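Local structure of putative agmatinase (Clostridium difficile, 3LHL) at residues Ser32-Glu37 with Val247-Asp252; Gln79-Ile84 with Leu102-Ala107; Tyr176-Ile179 with Asp183-Glu186; Val90-Gly95 with Arg268-Ile273; Lys152-Gly157 with Glu186-Met191. The protein probably hydrolyses agmatine to putrescine and urea at a manganese centre. All blocks are in the same frame, centred on the assembly; numbering follows the deposited sequence.

The five contacts illustrate how a parallel sheet flanked by helices carries a metal site on its carboxyl-end loops. Strand 90-95 joins three of them: Met93 CE meets Ala104 CB of interaction 2 at 3.4 Å, while Phe92 faces the other way into interaction 4. Interactions 1 and 4, with centres 15 Å apart, also pack together, Val247 CG1 lying 4.2 Å from Gly95 N. Toward the opposite edge of the sheet, interactions 3 and 5 lie with centres 6 Å apart, share Glu186, and are joined by the neighbouring strands 153-158 and 176-179. Interaction 1 includes Glu248 of a third manganese site, and the Phe156 side chain of interaction 5 lies about 8 Å from that of Asp121.

Interaction 1 of 5, residues Ser32-Glu37 with Val247-Asp252; sequences SSMRKE and VELSPD
Met34, present as selenomethionine, and Leu249 supply the apolar half of this contact, their side chains reaching toward each other tip to tip. CG of Met34 lies 3.7 Å from Leu249 CD2, and SE follows at 4.0 Å from the same methyl. The terminal CE is modelled too close to that methyl for its place to be trusted, but the torsions before it are clear: CG lies anti to the carbonyl carbon (chi1 -61°) and the chain stays extended at chi2 (174°), which carries SE toward Leu249. Leu249 offers a single branch, CD2, and packs on Leu203 and Phe211 as well.

Beside this pair runs a smaller van der Waals contact of mixed character. Ser33 sets its CB 3.5 Å from CG of Pro251, and its hydroxyl OG lies 3.6 Å from Pro251 CB. The hydroxyl thus rests against the proline ring, while its polar partner, through a weak hydrogen bond, is Thr260 OG1 at the start of helix 258-278.

Hydrogen bonding instead ties down the neighbours: Glu248 accepts from the backbone of His98 through OE2, and its carbonyl meets the Thr214 hydroxyl. The Met34-Leu249 and Ser33-Pro251 packing lays helix 30-38 on the loop that follows strand 240-247. Such loops at the carboxyl ends of a parallel sheet form the metal site in the arginase fold, and Glu248 in this one belongs to a further manganese site, whose ion is not bound to this chain in the model.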
# COMPACT_ATOMS: atom_id res chain seq x y z
N SER A 32 6.53 -0.74 13.82
CA SER A 32 6.86 -0.86 15.24
C SER A 32 5.93 0.02 16.08
O SER A 32 5.58 -0.33 17.20
CB SER A 32 8.32 -0.48 15.48
OG SER A 32 8.56 0.85 15.07
N SER A 33 5.54 1.16 15.54
CA SER A 33 4.64 2.04 16.25
C SER A 33 3.25 1.38 16.32
O SER A 33 2.56 1.45 17.33
CB SER A 33 4.54 3.39 15.54
OG SER A 33 3.59 4.22 16.18
N MSE A 34 2.86 0.73 15.23
CA MSE A 34 1.57 0.06 15.18
C MSE A 34 1.57 -1.19 16.06
O MSE A 34 0.53 -1.60 16.57
CB MSE A 34 1.23 -0.34 13.74
CG MSE A 34 1.14 0.81 12.77
SE MSE A 34 0.91 0.16 10.96
CE MSE A 34 2.32 1.10 10.08
N ARG A 35 2.74 -1.80 16.22
CA ARG A 35 2.86 -3.02 17.00
C ARG A 35 2.43 -2.86 18.46
O ARG A 35 1.70 -3.70 18.99
CB ARG A 35 4.29 -3.57 16.93
CG ARG A 35 4.50 -4.82 17.77
CD ARG A 35 5.79 -5.54 17.41
NE ARG A 35 5.83 -5.90 15.99
CZ ARG A 35 6.61 -5.30 15.09
NH1 ARG A 35 7.43 -4.32 15.47
NH2 ARG A 35 6.57 -5.67 13.83
N LYS A 36 2.87 -1.79 19.10
CA LYS A 36 2.50 -1.57 20.49
C LYS A 36 1.09 -1.01 20.63
O LYS A 36 0.62 -0.76 21.73
CB LYS A 36 3.49 -0.61 21.16
CG LYS A 36 3.57 0.77 20.51
CD LYS A 36 4.38 1.74 21.36
CE LYS A 36 3.69 2.02 22.69
NZ LYS A 36 4.36 3.09 23.49
N GLU A 37 0.43 -0.82 19.50
CA GLU A 37 -0.92 -0.27 19.46
C GLU A 37 -1.97 -1.33 19.08
O GLU A 37 -3.02 -1.44 19.71
CB GLU A 37 -0.97 0.88 18.46
CG GLU A 37 -2.35 1.47 18.19
CD GLU A 37 -2.73 2.55 19.19
OE1 GLU A 37 -1.95 3.52 19.34
OE2 GLU A 37 -3.81 2.44 19.82
N VAL A 247 1.61 2.13 3.17
CA VAL A 247 2.87 2.81 3.41
C VAL A 247 2.74 4.28 3.77
O VAL A 247 1.66 4.85 3.72
CB VAL A 247 3.78 2.71 2.15
CG1 VAL A 247 4.07 1.24 1.82
CG2 VAL A 247 3.09 3.37 0.97
N GLU A 248 3.88 4.86 4.14
CA GLU A 248 4.01 6.27 4.47
C GLU A 248 3.47 6.75 5.82
O GLU A 248 3.34 7.96 6.05
CB GLU A 248 3.44 7.13 3.33
CG GLU A 248 4.22 7.00 2.02
CD GLU A 248 5.70 7.41 2.15
OE1 GLU A 248 6.20 7.51 3.29
OE2 GLU A 248 6.37 7.62 1.10
N LEU A 249 3.16 5.81 6.71
CA LEU A 249 2.73 6.21 8.05
C LEU A 249 4.02 6.65 8.73
O LEU A 249 4.97 5.87 8.84
CB LEU A 249 2.15 5.03 8.84
CG LEU A 249 2.14 5.31 10.36
CD1 LEU A 249 1.05 6.33 10.71
CD2 LEU A 249 1.91 4.02 11.13
N SER A 250 4.06 7.90 9.17
CA SER A 250 5.22 8.45 9.86
C SER A 250 4.65 8.99 11.16
O SER A 250 4.27 10.15 11.26
CB SER A 250 5.85 9.57 9.03
OG SER A 250 7.14 9.87 9.50
N PRO A 251 4.59 8.12 12.19
CA PRO A 251 4.08 8.31 13.56
C PRO A 251 4.34 9.63 14.27
O PRO A 251 3.41 10.36 14.60
CB PRO A 251 4.70 7.14 14.32
CG PRO A 251 4.79 6.08 13.29
CD PRO A 251 5.31 6.84 12.09
N ASP A 252 5.61 9.92 14.52
CA ASP A 252 5.98 11.13 15.24
C ASP A 252 5.39 12.44 14.73
O ASP A 252 5.25 13.38 15.50
CB ASP A 252 7.50 11.24 15.33
CG ASP A 252 8.13 10.00 15.93
OD1 ASP A 252 7.54 9.43 16.87
OD2 ASP A 252 9.23 9.61 15.47

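Interaction 2 of 5, residues Gln79-Ile84 with Leu102-Ala107; sequences QETYKI and LPAFKA
Thr81 points its side chain at the groove between Ala104 and Ala107, and its two branches are used differently. The methyl CG2, held anti to the backbone N, reaches between them: it is 3.4 Å from the carbonyl O of Ala104 and 3.5 Å from CB of Ala107, a tight fit for two carbons. The hydroxyl takes the other side, with OG1 3.6 Å from Ala104 CA, but its hydrogen bond is made inside its own helix, to the carbonyl of Ile77.

Tyr82 contributes near its backbone more than by its ring. Its N lies 3.5 Å from the Ala107 methyl, and its CB is 4.2 Å from the same CB atom, while the ring makes no close contact with the other segment. Ala107 thus projects toward the turn of Thr81 and Tyr82, whereas Ala104 presents its flank and also touches Met93 of the strand beneath.

Helices 70-86 and 101-111, which precede and follow strand 90-95, cover the same face of the sheet. Their short segments run nearly parallel, at -27°, with the axes 8.2 Å apart. The chemistry explains this closeness: small methyl groups, and a threonine hydroxyl bonded within its own helix, let the two helices approach closely.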
# COMPACT_ATOMS: atom_id res chain seq x y z
N GLN A 79 13.58 -10.46 -1.69
CA GLN A 79 13.78 -11.82 -1.20
C GLN A 79 12.65 -12.31 -0.31
O GLN A 79 12.10 -13.38 -0.54
CB GLN A 79 15.10 -11.92 -0.44
CG GLN A 79 16.33 -11.85 -1.31
CD GLN A 79 16.33 -12.91 -2.39
OE1 GLN A 79 16.04 -12.64 -3.56
NE2 GLN A 79 16.63 -14.15 -2.00
N GLU A 80 12.30 -11.52 0.71
CA GLU A 80 11.24 -11.90 1.64
C GLU A 80 9.92 -12.10 0.91
O GLU A 80 9.24 -13.10 1.12
CB GLU A 80 11.08 -10.82 2.73
CG GLU A 80 10.05 -11.17 3.81
CD GLU A 80 10.36 -12.48 4.52
OE1 GLU A 80 11.48 -12.62 5.06
OE2 GLU A 80 9.48 -13.38 4.55
N THR A 81 9.58 -11.16 0.04
CA THR A 81 8.33 -11.23 -0.72
C THR A 81 8.32 -12.47 -1.60
O THR A 81 7.34 -13.21 -1.61
CB THR A 81 8.15 -9.98 -1.62
OG1 THR A 81 8.34 -8.79 -0.84
CG2 THR A 81 6.74 -9.94 -2.21
N TYR A 82 9.41 -12.70 -2.33
CA TYR A 82 9.51 -13.84 -3.24
C TYR A 82 9.22 -15.17 -2.54
O TYR A 82 8.45 -15.99 -3.05
CB TYR A 82 10.89 -13.91 -3.89
CG TYR A 82 11.06 -15.18 -4.70
CD1 TYR A 82 10.30 -15.40 -5.85
CD2 TYR A 82 11.89 -16.21 -4.26
CE1 TYR A 82 10.35 -16.61 -6.54
CE2 TYR A 82 11.95 -17.42 -4.94
CZ TYR A 82 11.18 -17.62 -6.07
OH TYR A 82 11.20 -18.83 -6.73
N LYS A 83 9.84 -15.39 -1.39
CA LYS A 83 9.60 -16.63 -0.67
C LYS A 83 8.12 -16.79 -0.33
O LYS A 83 7.57 -17.89 -0.44
CB LYS A 83 10.46 -16.67 0.59
CG LYS A 83 11.95 -16.68 0.28
CD LYS A 83 12.78 -16.40 1.52
CE LYS A 83 14.25 -16.22 1.15
NZ LYS A 83 15.07 -15.77 2.31
N ILE A 84 7.47 -15.70 0.06
CA ILE A 84 6.05 -15.76 0.39
C ILE A 84 5.24 -16.11 -0.86
O ILE A 84 4.37 -16.98 -0.83
CB ILE A 84 5.55 -14.42 0.98
CG1 ILE A 84 6.27 -14.14 2.30
CG2 ILE A 84 4.03 -14.47 1.20
CD1 ILE A 84 6.04 -12.75 2.85
N LEU A 102 8.19 -1.27 -4.76
CA LEU A 102 8.81 -1.69 -6.02
C LEU A 102 9.31 -3.13 -5.99
O LEU A 102 8.88 -3.95 -6.80
CB LEU A 102 9.93 -0.73 -6.42
CG LEU A 102 10.74 -1.02 -7.69
CD1 LEU A 102 9.81 -1.31 -8.87
CD2 LEU A 102 11.64 0.17 -7.99
N PRO A 103 10.23 -3.47 -5.06
CA PRO A 103 10.72 -4.85 -5.01
C PRO A 103 9.63 -5.85 -4.67
O PRO A 103 9.63 -6.97 -5.18
CB PRO A 103 11.82 -4.79 -3.94
CG PRO A 103 11.38 -3.65 -3.06
CD PRO A 103 10.91 -2.63 -4.07
N ALA A 104 8.69 -5.45 -3.82
CA ALA A 104 7.60 -6.32 -3.42
C ALA A 104 6.76 -6.64 -4.64
O ALA A 104 6.42 -7.81 -4.89
CB ALA A 104 6.74 -5.63 -2.37
N PHE A 105 6.42 -5.61 -5.40
CA PHE A 105 5.62 -5.78 -6.60
C PHE A 105 6.35 -6.70 -7.56
O PHE A 105 5.75 -7.60 -8.15
CB PHE A 105 5.38 -4.44 -7.29
CG PHE A 105 4.72 -4.59 -8.63
CD1 PHE A 105 3.39 -4.98 -8.73
CD2 PHE A 105 5.46 -4.43 -9.80
CE1 PHE A 105 2.81 -5.23 -9.97
CE2 PHE A 105 4.90 -4.67 -11.05
CZ PHE A 105 3.56 -5.07 -11.13
N LYS A 106 7.65 -6.47 -7.73
CA LYS A 106 8.43 -7.31 -8.64
C LYS A 106 8.32 -8.78 -8.28
O LYS A 106 8.09 -9.62 -9.15
CB LYS A 106 9.90 -6.87 -8.65
CG LYS A 106 10.14 -5.60 -9.47
CD LYS A 106 11.60 -5.18 -9.45
CE LYS A 106 11.81 -3.92 -10.27
NZ LYS A 106 13.23 -3.49 -10.30
N ALA A 107 8.48 -9.09 -7.00
CA ALA A 107 8.41 -10.47 -6.54
C ALA A 107 7.04 -11.07 -6.89
O ALA A 107 6.94 -12.25 -7.24
CB ALA A 107 8.65 -10.55 -5.03

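Interaction 3 of 5, residues Tyr176-Ile179 with Asp183-Glu186; sequences YMEI and DTFE
Thr184 sets its hydroxyl between the phenol of Tyr176 and the carboxylate of Glu178, overlapping the ends of both. The motif is a short strand-turn-helix connection in the alpha/beta fold of the arginase family: edge strand 176-179 turns back into helix 185-191, and three polar side chains tie the strand to the residues just before that helix.

Tyr176 and Glu178, two apart on the strand, point to the same side and meet Thr184 from the opposite direction. The phenol donates from OH to Thr184 OG1 over 2.7 Å, and OG1 lies in the ring plane, off its edge. OG1 in turn donates a hydrogen bond to Glu178 OE1, so the hydroxyl accepts from one group and gives to the other. Asp183 N adds a weak bond to Glu178 OE2, an atom whose place is less sure.

A Thr184 chi1 of 65° puts OG1 between the backbone N and the carbonyl carbon, where OG1 and the N-H both face Glu178. Glu178 OE1 accepts two hydrogen bonds, from Thr184 N at 2.8 Å and from Thr184 OG1 at a short 2.5 Å. Both donors approach from one face of the carboxylate plane, the nitrogen standing 47° above it and the hydroxyl 38°.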
# COMPACT_ATOMS: atom_id res chain seq x y z
N TYR A 176 -4.58 4.83 -15.44
CA TYR A 176 -5.92 5.34 -15.20
C TYR A 176 -5.77 6.12 -13.90
O TYR A 176 -5.18 5.62 -12.94
CB TYR A 176 -6.93 4.21 -14.98
CG TYR A 176 -8.22 4.74 -14.40
CD1 TYR A 176 -9.18 5.34 -15.22
CD2 TYR A 176 -8.44 4.72 -13.03
CE1 TYR A 176 -10.33 5.90 -14.69
CE2 TYR A 176 -9.59 5.29 -12.48
CZ TYR A 176 -10.53 5.88 -13.32
OH TYR A 176 -11.67 6.43 -12.78
N MSE A 177 -6.31 7.33 -13.86
CA MSE A 177 -6.19 8.13 -12.65
C MSE A 177 -7.43 8.92 -12.30
O MSE A 177 -7.96 9.66 -13.12
CB MSE A 177 -5.02 9.10 -12.80
CG MSE A 177 -4.82 10.02 -11.61
SE MSE A 177 -3.40 11.30 -11.88
CE MSE A 177 -1.88 10.11 -11.69
N GLU A 178 -7.92 8.75 -11.07
CA GLU A 178 -9.06 9.52 -10.64
C GLU A 178 -8.46 10.62 -9.77
O GLU A 178 -7.86 10.34 -8.72
CB GLU A 178 -10.06 8.70 -9.81
CG GLU A 178 -11.40 9.43 -9.68
CD GLU A 178 -12.23 8.96 -8.50
OE1 GLU A 178 -12.33 7.73 -8.29
OE2 GLU A 178 -12.80 9.83 -7.80
N ILE A 179 -8.62 11.86 -10.20
CA ILE A 179 -8.06 12.98 -9.47
C ILE A 179 -9.01 13.54 -8.43
O ILE A 179 -10.21 13.67 -8.66
CB ILE A 179 -7.65 14.10 -10.45
CG1 ILE A 179 -6.58 13.56 -11.41
CG2 ILE A 179 -7.15 15.33 -9.69
CD1 ILE A 179 -6.28 14.49 -12.57
N ASP A 183 -14.30 8.06 -5.88
CA ASP A 183 -15.67 7.69 -6.26
C ASP A 183 -15.81 6.65 -7.36
O ASP A 183 -16.79 5.91 -7.39
CB ASP A 183 -16.45 8.94 -6.64
CG ASP A 183 -16.53 9.95 -5.50
OD1 ASP A 183 -17.01 9.57 -4.41
OD2 ASP A 183 -16.12 11.11 -5.69
N THR A 184 -14.84 6.58 -8.27
CA THR A 184 -14.90 5.62 -9.37
C THR A 184 -14.37 4.24 -9.01
O THR A 184 -14.42 3.32 -9.84
CB THR A 184 -14.10 6.13 -10.59
OG1 THR A 184 -12.71 6.20 -10.25
CG2 THR A 184 -14.59 7.50 -11.02
N PHE A 185 -13.88 4.07 -7.78
CA PHE A 185 -13.31 2.78 -7.37
C PHE A 185 -14.20 1.56 -7.59
O PHE A 185 -13.74 0.54 -8.10
CB PHE A 185 -12.89 2.82 -5.90
CG PHE A 185 -12.01 1.66 -5.49
CD1 PHE A 185 -10.80 1.42 -6.14
CD2 PHE A 185 -12.41 0.78 -4.48
CE1 PHE A 185 -9.99 0.32 -5.80
CE2 PHE A 185 -11.62 -0.32 -4.13
CZ PHE A 185 -10.41 -0.55 -4.79
N GLU A 186 -15.48 1.66 -7.23
CA GLU A 186 -16.39 0.53 -7.41
C GLU A 186 -16.49 0.14 -8.88
O GLU A 186 -16.50 -1.05 -9.21
CB GLU A 186 -17.77 0.85 -6.85
CG GLU A 186 -18.77 -0.31 -6.95
CD GLU A 186 -20.03 -0.06 -6.13
OE1 GLU A 186 -20.34 1.11 -5.83
OE2 GLU A 186 -20.73 -1.04 -5.79

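Interaction 4 of 5, residues Val90-Gly95 with Arg268-Ile273; sequences VPFMIG and RELCLI
Phe92 swings its ring away from the strand by placing CG opposite the backbone N (chi1 -167°), which carries the ring out to helix 258-278. There Leu270 and Cys271 receive it, both with the side chain turned anti to their own carbonyl carbon. These torsions bring CB of Leu270 and SG of Cys271 to neighbouring points on the ring, on opposite sides of its plane.

The sulfur sits 3.7 Å from Phe92 CE1 and 3.8 Å from CD1. Measured to the ring centroid, Cys271 SG is 4.7 Å away and 64° off the normal, an oblique sulfur-aromatic contact. Leu270 comes in from the other side, and the Phe92 and Leu270 side chains cross at about a right angle. CB of Leu270 is 3.7 Å from both CE1 and CZ of Phe92, and the methyl CD1 follows at 3.8 Å from CZ. Between these two approaches the backbone N of Cys271 lies in the ring plane, beyond the edge. The ring thus wedges into the helix between consecutive residues, so that strand and helix meet through van der Waals and sulfur-aromatic contact.

On the far side of this helix Arg268 and Glu269 form a salt bridge, NE to OE2 at 2.7 Å, and reach further to Glu42 and Ser45.

Within the fold, strand 90-95 runs between strands 10-15 and 240-247, whose Leu10 and Cys244 also touch Phe92. Leu270 in turn packs on Ile246 of strand 240-247 and on Phe231 of helix 229-235, so helix 258-278 covers this face of the sheet beside that shorter helix.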
# COMPACT_ATOMS: atom_id res chain seq x y z
N VAL A 90 -0.07 -14.84 0.27
CA VAL A 90 -0.18 -13.43 -0.02
C VAL A 90 0.70 -12.59 0.88
O VAL A 90 0.61 -12.67 2.11
CB VAL A 90 -1.65 -12.95 0.12
CG1 VAL A 90 -1.75 -11.45 -0.14
CG2 VAL A 90 -2.54 -13.72 -0.84
N PRO A 91 1.60 -11.79 0.29
CA PRO A 91 2.47 -10.95 1.10
C PRO A 91 1.74 -9.64 1.41
O PRO A 91 1.18 -9.01 0.52
CB PRO A 91 3.68 -10.73 0.19
CG PRO A 91 3.07 -10.70 -1.18
CD PRO A 91 2.06 -11.84 -1.11
N PHE A 92 1.72 -9.27 2.68
CA PHE A 92 1.09 -8.03 3.11
C PHE A 92 2.18 -7.25 3.84
O PHE A 92 2.51 -7.53 4.99
CB PHE A 92 -0.09 -8.32 4.03
CG PHE A 92 -0.97 -7.13 4.28
CD1 PHE A 92 -2.23 -7.30 4.84
CD2 PHE A 92 -0.55 -5.85 3.97
CE1 PHE A 92 -3.06 -6.21 5.09
CE2 PHE A 92 -1.37 -4.74 4.21
CZ PHE A 92 -2.63 -4.92 4.77
N MSE A 93 2.73 -6.26 3.15
CA MSE A 93 3.81 -5.44 3.68
C MSE A 93 3.32 -4.13 4.32
O MSE A 93 2.47 -3.42 3.77
CB MSE A 93 4.80 -5.15 2.55
CG MSE A 93 6.04 -4.37 2.93
SE MSE A 93 7.32 -4.30 1.45
CE MSE A 93 6.20 -3.41 0.14
N ILE A 94 3.86 -3.85 5.50
CA ILE A 94 3.56 -2.63 6.25
C ILE A 94 4.88 -1.90 6.22
O ILE A 94 5.73 -2.09 7.09
CB ILE A 94 3.23 -2.91 7.72
CG1 ILE A 94 2.09 -3.92 7.83
CG2 ILE A 94 2.89 -1.61 8.42
CD1 ILE A 94 0.82 -3.51 7.13
N GLY A 95 5.07 -1.05 5.23
CA GLY A 95 6.35 -0.38 5.16
C GLY A 95 6.45 1.03 5.66
O GLY A 95 5.58 1.56 6.36
N ARG A 268 -6.27 -3.95 9.83
CA ARG A 268 -7.24 -4.97 10.19
C ARG A 268 -8.26 -5.25 9.09
O ARG A 268 -8.44 -6.40 8.68
CB ARG A 268 -7.99 -4.59 11.46
CG ARG A 268 -8.95 -5.68 11.93
CD ARG A 268 -9.82 -5.20 13.07
NE ARG A 268 -10.78 -4.20 12.63
CZ ARG A 268 -11.48 -3.42 13.44
NH1 ARG A 268 -11.33 -3.52 14.76
NH2 ARG A 268 -12.34 -2.55 12.94
N GLU A 269 -8.93 -4.20 8.62
CA GLU A 269 -9.95 -4.37 7.58
C GLU A 269 -9.39 -5.05 6.33
O GLU A 269 -10.04 -5.90 5.74
CB GLU A 269 -10.56 -3.01 7.21
CG GLU A 269 -10.99 -2.16 8.40
CD GLU A 269 -12.02 -2.83 9.30
OE1 GLU A 269 -13.21 -2.45 9.24
OE2 GLU A 269 -11.64 -3.74 10.06
N LEU A 270 -8.17 -4.67 5.94
CA LEU A 270 -7.56 -5.27 4.76
C LEU A 270 -7.26 -6.74 4.97
O LEU A 270 -7.48 -7.55 4.07
CB LEU A 270 -6.28 -4.52 4.38
CG LEU A 270 -6.52 -3.16 3.71
CD1 LEU A 270 -5.20 -2.46 3.47
CD2 LEU A 270 -7.26 -3.36 2.39
N CYS A 271 -6.76 -7.10 6.15
CA CYS A 271 -6.47 -8.50 6.44
C CYS A 271 -7.78 -9.28 6.36
O CYS A 271 -7.84 -10.34 5.75
CB CYS A 271 -5.87 -8.66 7.84
SG CYS A 271 -4.12 -8.18 7.98
N LEU A 272 -8.82 -8.73 6.97
CA LEU A 272 -10.12 -9.38 6.96
C LEU A 272 -10.60 -9.61 5.53
O LEU A 272 -10.92 -10.73 5.13
CB LEU A 272 -11.14 -8.54 7.73
CG LEU A 272 -10.90 -8.51 9.24
CD1 LEU A 272 -11.84 -7.51 9.91
CD2 LEU A 272 -11.10 -9.91 9.81
N ILE A 273 -10.61 -8.54 4.75
CA ILE A 273 -11.04 -8.60 3.36
C ILE A 273 -10.29 -9.65 2.54
O ILE A 273 -10.91 -10.45 1.84
CB ILE A 273 -10.89 -7.19 2.70
CG1 ILE A 273 -12.27 -6.56 2.57
CG2 ILE A 273 -10.19 -7.27 1.36
CD1 ILE A 273 -13.02 -6.50 3.87

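Interaction 5 of 5, residues Lys152-Gly157 with Glu186-Met191; sequences KIFQFG and ENIVNM
Phe156 and Phe154, two rings on the same face of strand 153-158, receive Ile188 differently. At the edge of the Phe156 ring, in its plane, stands CB of Ile188, 3.6 Å from the outermost ring atom CZ. CG1 of Ile188 is also near that plane, 3.5 Å from Phe156 CZ and 3.9 Å from CE1. The Phe154 ring is met obliquely, with the methyl CG2 of Ile188 3.6 Å from its CD1. The other methyl, CD1 of Ile188, spans the CD1-CE1 side of the Phe154 ring at 3.9 Å from Phe154 CD1.

One isoleucine therefore serves both rings: CB and CG1 meet Phe156, CD1 meets Phe154, and CG2 lies between, near both rings. Its torsions explain the division: chi1, with CG1 anti to the carbonyl carbon, turns CG1 to Phe156 and leaves CG2 between the rings, and the folded chi2 (-56°) brings CD1 to the CD1-CE1 side of Phe154. Both phenylalanines share one setting, chi1 -61°, which sends the rings off the strand in the same direction.

Around this junction the aromatic cluster widens. Phe156 packs in a T-shape with Phe185 and meets Phe120 with the planes at about 30°, Phe154 touches Tyr116 of strand 115-120, and Ile188 also reaches Tyr176.

The packing is that of a helix laid on a parallel sheet by a branched aliphatic residue set between aromatic ones. Helix 185-191 belongs to the crossover connecting edge strand 176-179 to strand 196-202, whose end holds the metal ligand Asp202, in the three-layer alpha/beta/alpha fold of the arginase family.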
# COMPACT_ATOMS: atom_id res chain seq x y z
N LYS A 152 -2.78 -0.96 -17.01
CA LYS A 152 -2.58 -1.91 -15.92
C LYS A 152 -2.63 -1.21 -14.57
O LYS A 152 -2.95 -1.82 -13.55
CB LYS A 152 -1.23 -2.62 -16.06
CG LYS A 152 -0.93 -3.17 -17.44
CD LYS A 152 -1.93 -4.22 -17.87
CE LYS A 152 -1.89 -5.43 -16.97
NZ LYS A 152 -2.71 -6.54 -17.53
N ILE A 153 -2.30 0.08 -14.57
CA ILE A 153 -2.26 0.86 -13.34
C ILE A 153 -3.47 1.77 -13.18
O ILE A 153 -3.84 2.50 -14.10
CB ILE A 153 -0.97 1.70 -13.30
CG1 ILE A 153 0.23 0.76 -13.51
CG2 ILE A 153 -0.86 2.45 -11.98
CD1 ILE A 153 1.56 1.47 -13.64
N PHE A 154 -4.08 1.72 -11.99
CA PHE A 154 -5.25 2.52 -11.66
C PHE A 154 -4.97 3.29 -10.38
O PHE A 154 -4.73 2.70 -9.33
CB PHE A 154 -6.46 1.60 -11.48
CG PHE A 154 -6.81 0.83 -12.71
CD1 PHE A 154 -7.82 1.27 -13.55
CD2 PHE A 154 -6.08 -0.30 -13.06
CE1 PHE A 154 -8.10 0.60 -14.74
CE2 PHE A 154 -6.35 -0.98 -14.25
CZ PHE A 154 -7.36 -0.53 -15.09
N GLN A 155 -5.01 4.61 -10.48
CA GLN A 155 -4.70 5.47 -9.34
C GLN A 155 -5.94 6.19 -8.84
O GLN A 155 -6.79 6.61 -9.63
CB GLN A 155 -3.62 6.46 -9.75
CG GLN A 155 -2.54 5.81 -10.62
CD GLN A 155 -1.36 6.72 -10.89
OE1 GLN A 155 -0.59 7.05 -9.98
NE2 GLN A 155 -1.22 7.13 -12.14
N PHE A 156 -6.04 6.32 -7.52
CA PHE A 156 -7.20 6.96 -6.90
C PHE A 156 -6.84 7.96 -5.80
O PHE A 156 -5.92 7.72 -5.02
CB PHE A 156 -8.10 5.89 -6.30
CG PHE A 156 -8.63 4.92 -7.29
CD1 PHE A 156 -9.86 5.14 -7.91
CD2 PHE A 156 -7.90 3.79 -7.63
CE1 PHE A 156 -10.35 4.24 -8.85
CE2 PHE A 156 -8.39 2.88 -8.57
CZ PHE A 156 -9.61 3.11 -9.18
N GLY A 157 -7.58 9.06 -5.75
CA GLY A 157 -7.37 10.07 -4.73
C GLY A 157 -6.25 11.06 -4.99
O GLY A 157 -5.98 11.92 -4.15
N GLU A 186 -15.48 1.66 -7.23
CA GLU A 186 -16.39 0.53 -7.41
C GLU A 186 -16.49 0.14 -8.88
O GLU A 186 -16.50 -1.05 -9.21
CB GLU A 186 -17.77 0.85 -6.85
CG GLU A 186 -18.77 -0.31 -6.95
CD GLU A 186 -20.03 -0.06 -6.13
OE1 GLU A 186 -20.34 1.11 -5.83
OE2 GLU A 186 -20.73 -1.04 -5.79
N ASN A 187 -16.56 1.14 -9.75
CA ASN A 187 -16.64 0.86 -11.18
C ASN A 187 -15.38 0.16 -11.68
O ASN A 187 -15.46 -0.81 -12.43
CB ASN A 187 -16.85 2.16 -11.98
CG ASN A 187 -18.30 2.59 -12.02
OD1 ASN A 187 -19.20 1.77 -11.84
ND2 ASN A 187 -18.54 3.86 -12.30
N ILE A 188 -14.21 0.65 -11.26
CA ILE A 188 -12.94 0.06 -11.66
C ILE A 188 -12.81 -1.38 -11.18
O ILE A 188 -12.37 -2.25 -11.92
CB ILE A 188 -11.74 0.89 -11.14
CG1 ILE A 188 -11.70 2.24 -11.87
CG2 ILE A 188 -10.42 0.13 -11.37
CD1 ILE A 188 -11.65 2.12 -13.39
N VAL A 189 -13.20 -1.62 -9.93
CA VAL A 189 -13.11 -2.95 -9.35
C VAL A 189 -13.99 -3.97 -10.08
O VAL A 189 -13.56 -5.09 -10.34
CB VAL A 189 -13.47 -2.92 -7.85
CG1 VAL A 189 -13.49 -4.32 -7.29
CG2 VAL A 189 -12.45 -2.07 -7.09
N ASN A 190 -15.22 -3.59 -10.40
CA ASN A 190 -16.11 -4.49 -11.13
C ASN A 190 -15.52 -4.79 -12.51
O ASN A 190 -15.62 -5.92 -13.00
CB ASN A 190 -17.50 -3.87 -11.30
CG ASN A 190 -18.34 -3.97 -10.05
OD1 ASN A 190 -18.40 -5.03 -9.42
ND2 ASN A 190 -18.99 -2.87 -9.68
N MSE A 191 -14.90 -3.79 -13.12
CA MSE A 191 -14.30 -3.95 -14.44
C MSE A 191 -13.11 -4.91 -14.40
O MSE A 191 -12.78 -5.54 -15.40
CB MSE A 191 -13.84 -2.60 -14.99
CG MSE A 191 -14.93 -1.83 -15.70
SE MSE A 191 -14.33 -0.05 -16.18
CE MSE A 191 -12.74 -0.52 -17.18